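Local coordinates for hemolysin II regulatory protein (Bacillus cereus, PDB 2JJ7), which probably binds DNA through a helix-turn-helix motif as a TetR-family transcriptional regulator connected with hemolysin II, at residues Leu68-Glu73 and Leu129-Gln134. Numbering follows the deposited sequence.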
loop_
_atom_site.group_PDB
_atom_site.type_symbol
_atom_site.label_atom_id
_atom_site.label_comp_id
_atom_site.label_asym_id
_atom_site.label_seq_id
_atom_site.Cartn_x
_atom_site.Cartn_y
_atom_site.Cartn_z
ATOM N N LEU B 68 19.461 -6.547 -10.253
ATOM C CA LEU B 68 18.856 -6.243 -11.543
ATOM C C LEU B 68 19.647 -5.146 -12.242
ATOM O O LEU B 68 20.252 -4.308 -11.571
ATOM C CB LEU B 68 17.378 -5.866 -11.373
ATOM C CG LEU B 68 16.492 -6.976 -10.779
ATOM C CD1 LEU B 68 15.127 -6.423 -10.499
ATOM C CD2 LEU B 68 16.410 -8.200 -11.708
ATOM N N PRO B 69 19.649 -5.146 -13.590
ATOM C CA PRO B 69 20.276 -4.026 -14.305
ATOM C C PRO B 69 19.524 -2.737 -13.988
ATOM O O PRO B 69 18.384 -2.807 -13.549
ATOM C CB PRO B 69 20.075 -4.389 -15.785
ATOM C CG PRO B 69 18.872 -5.310 -15.797
ATOM C CD PRO B 69 18.986 -6.094 -14.510
ATOM N N ASN B 70 20.165 -1.585 -14.180
ATOM C CA ASN B 70 19.490 -0.311 -14.012
ATOM C C ASN B 70 18.460 -0.178 -15.120
ATOM O O ASN B 70 18.832 -0.073 -16.290
ATOM C CB ASN B 70 20.500 0.838 -14.089
ATOM C CG ASN B 70 19.887 2.170 -13.719
ATOM O OD1 ASN B 70 19.516 2.959 -14.591
ATOM N ND2 ASN B 70 19.758 2.425 -12.417
ATOM N N PHE B 71 17.176 -0.199 -14.771
ATOM C CA PHE B 71 16.130 -0.169 -15.798
ATOM C C PHE B 71 16.058 1.097 -16.646
ATOM O O PHE B 71 15.672 1.017 -17.818
ATOM C CB PHE B 71 14.755 -0.518 -15.232
ATOM C CG PHE B 71 14.653 -1.937 -14.743
ATOM C CD1 PHE B 71 14.746 -3.003 -15.630
ATOM C CD2 PHE B 71 14.481 -2.209 -13.394
ATOM C CE1 PHE B 71 14.665 -4.331 -15.168
ATOM C CE2 PHE B 71 14.398 -3.538 -12.927
ATOM C CZ PHE B 71 14.495 -4.590 -13.825
ATOM N N LEU B 72 16.426 2.250 -16.073
ATOM C CA LEU B 72 16.463 3.516 -16.825
ATOM C C LEU B 72 17.518 3.489 -17.920
ATOM O O LEU B 72 17.252 3.880 -19.057
ATOM C CB LEU B 72 16.700 4.727 -15.907
ATOM C CG LEU B 72 15.547 5.424 -15.188
ATOM C CD1 LEU B 72 16.068 6.575 -14.337
ATOM C CD2 LEU B 72 14.512 5.940 -16.180
ATOM N N GLU B 73 18.720 3.052 -17.577
ATOM C CA GLU B 73 19.781 2.900 -18.569
ATOM C C GLU B 73 19.450 1.814 -19.600
ATOM O O GLU B 73 19.603 2.035 -20.799
ATOM C CB GLU B 73 21.127 2.601 -17.905
ATOM C CG GLU B 73 21.626 3.737 -17.025
ATOM C CD GLU B 73 22.949 3.432 -16.344
ATOM O OE1 GLU B 73 23.148 2.295 -15.857
ATOM O OE2 GLU B 73 23.793 4.350 -16.291
ATOM N N LEU B 129 12.882 2.059 -7.987
ATOM C CA LEU B 129 11.618 2.733 -8.264
ATOM C C LEU B 129 11.671 4.261 -8.190
ATOM O O LEU B 129 11.189 4.944 -9.094
ATOM C CB LEU B 129 10.539 2.203 -7.327
ATOM C CG LEU B 129 9.135 2.771 -7.512
ATOM C CD1 LEU B 129 8.636 2.571 -8.977
ATOM C CD2 LEU B 129 8.200 2.142 -6.459
ATOM N N LYS B 130 12.233 4.789 -7.104
ATOM C CA LYS B 130 12.383 6.238 -6.930
ATOM C C LYS B 130 12.947 6.941 -8.159
ATOM O O LYS B 130 12.333 7.885 -8.654
ATOM C CB LYS B 130 13.245 6.583 -5.710
ATOM C CG LYS B 130 13.283 8.094 -5.444
ATOM C CD LYS B 130 13.915 8.437 -4.111
ATOM C CE LYS B 130 13.815 9.938 -3.839
ATOM N NZ LYS B 130 14.689 10.395 -2.714
ATOM N N GLU B 131 14.107 6.493 -8.648
ATOM C CA GLU B 131 14.735 7.178 -9.791
ATOM C C GLU B 131 13.896 7.085 -11.073
ATOM O O GLU B 131 13.842 8.028 -11.830
ATOM C CB GLU B 131 16.186 6.742 -10.023
ATOM C CG GLU B 131 16.380 5.315 -10.504
ATOM C CD GLU B 131 17.775 5.099 -11.092
ATOM O OE1 GLU B 131 18.674 5.908 -10.811
ATOM O OE2 GLU B 131 17.972 4.124 -11.841
ATOM N N ILE B 132 13.215 5.961 -11.278
ATOM C CA ILE B 132 12.329 5.807 -12.438
ATOM C C ILE B 132 11.203 6.853 -12.412
ATOM O O ILE B 132 10.886 7.485 -13.433
ATOM C CB ILE B 132 11.730 4.388 -12.494
ATOM C CG1 ILE B 132 12.835 3.354 -12.740
ATOM C CG2 ILE B 132 10.722 4.292 -13.621
ATOM C CD1 ILE B 132 12.355 1.875 -12.655
ATOM N N LEU B 133 10.620 7.032 -11.231
ATOM C CA LEU B 133 9.503 7.956 -11.013
ATOM C C LEU B 133 9.941 9.408 -11.145
ATOM O O LEU B 133 9.232 10.217 -11.756
ATOM C CB LEU B 133 8.872 7.727 -9.630
ATOM C CG LEU B 133 8.128 6.411 -9.385
ATOM C CD1 LEU B 133 7.658 6.345 -7.927
ATOM C CD2 LEU B 133 6.940 6.270 -10.336
ATOM N N GLN B 134 11.103 9.736 -10.579
ATOM C CA GLN B 134 11.663 11.086 -10.700
ATOM C C GLN B 134 11.977 11.430 -12.148
ATOM O O GLN B 134 11.668 12.524 -12.595
ATOM C CB GLN B 134 12.906 11.242 -9.840
ATOM C CG GLN B 134 12.588 11.205 -8.360
ATOM C CD GLN B 134 13.829 11.235 -7.499
ATOM O OE1 GLN B 134 14.844 10.592 -7.812
ATOM N NE2 GLN B 134 13.754 11.963 -6.393
HETATM O O HOH W 1 16.406 2.515 -13.031
#
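Glu131 reaches from helix 129-138 to the start of the short helix 71-74, where it meets Asn70 and Leu72. From CB its chain leaves with CG between the backbone N and the carbonyl carbon (chi1 68°) and then runs extended, which carries the carboxylate across the gap. CG passes Leu72 CD1 at 4.0 Å, the leucine and glutamate chains running antiparallel past one another, and CD lies equally near that methyl. At the tip, OE2 accepts from Asn70 ND2 at 2.5 Å with an N-H...O angle of 147°; so short a length is doubtful and may partly reflect model error. ND2 approaches OE2 on its syn side, 22° out of the carboxylate plane, with the amide and carboxylate planes perpendicular. OE2 also takes a hydrogen bond from a water, and that water in turn accepts from Leu72 N. The carboxylate thus links to the start of helix 71-74 in two ways, directly through Asn70 and by way of the water.

Asn70 is the N-cap of this helix. While its ND2 faces Glu131, its OD1 accepts from Glu73 N at 3.1 Å, on a lone pair in the carbonyl plane, and bonds at both ends would hold the amide's rotation.

Beside these polar links, Leu72 and Ile132 make the apolar part: Leu72 CG rests on Ile132 CG1 at 4.2 Å. Farther along the isoleucine, Ile132 CD1 meets Phe71 CB. Leu72 CD1 also comes 3.7 Å from Glu131 O.

Gln128, just ahead of Leu129, adds hydrogen bonds to Phe71 N and Pro69 O. Phe71 also touches Glu85 of helix 79-96. The contact therefore joins helix 71-74 to helix 129-138, which belongs to the TetR-like C-terminal domain, beside helices 79-96 and 147-158.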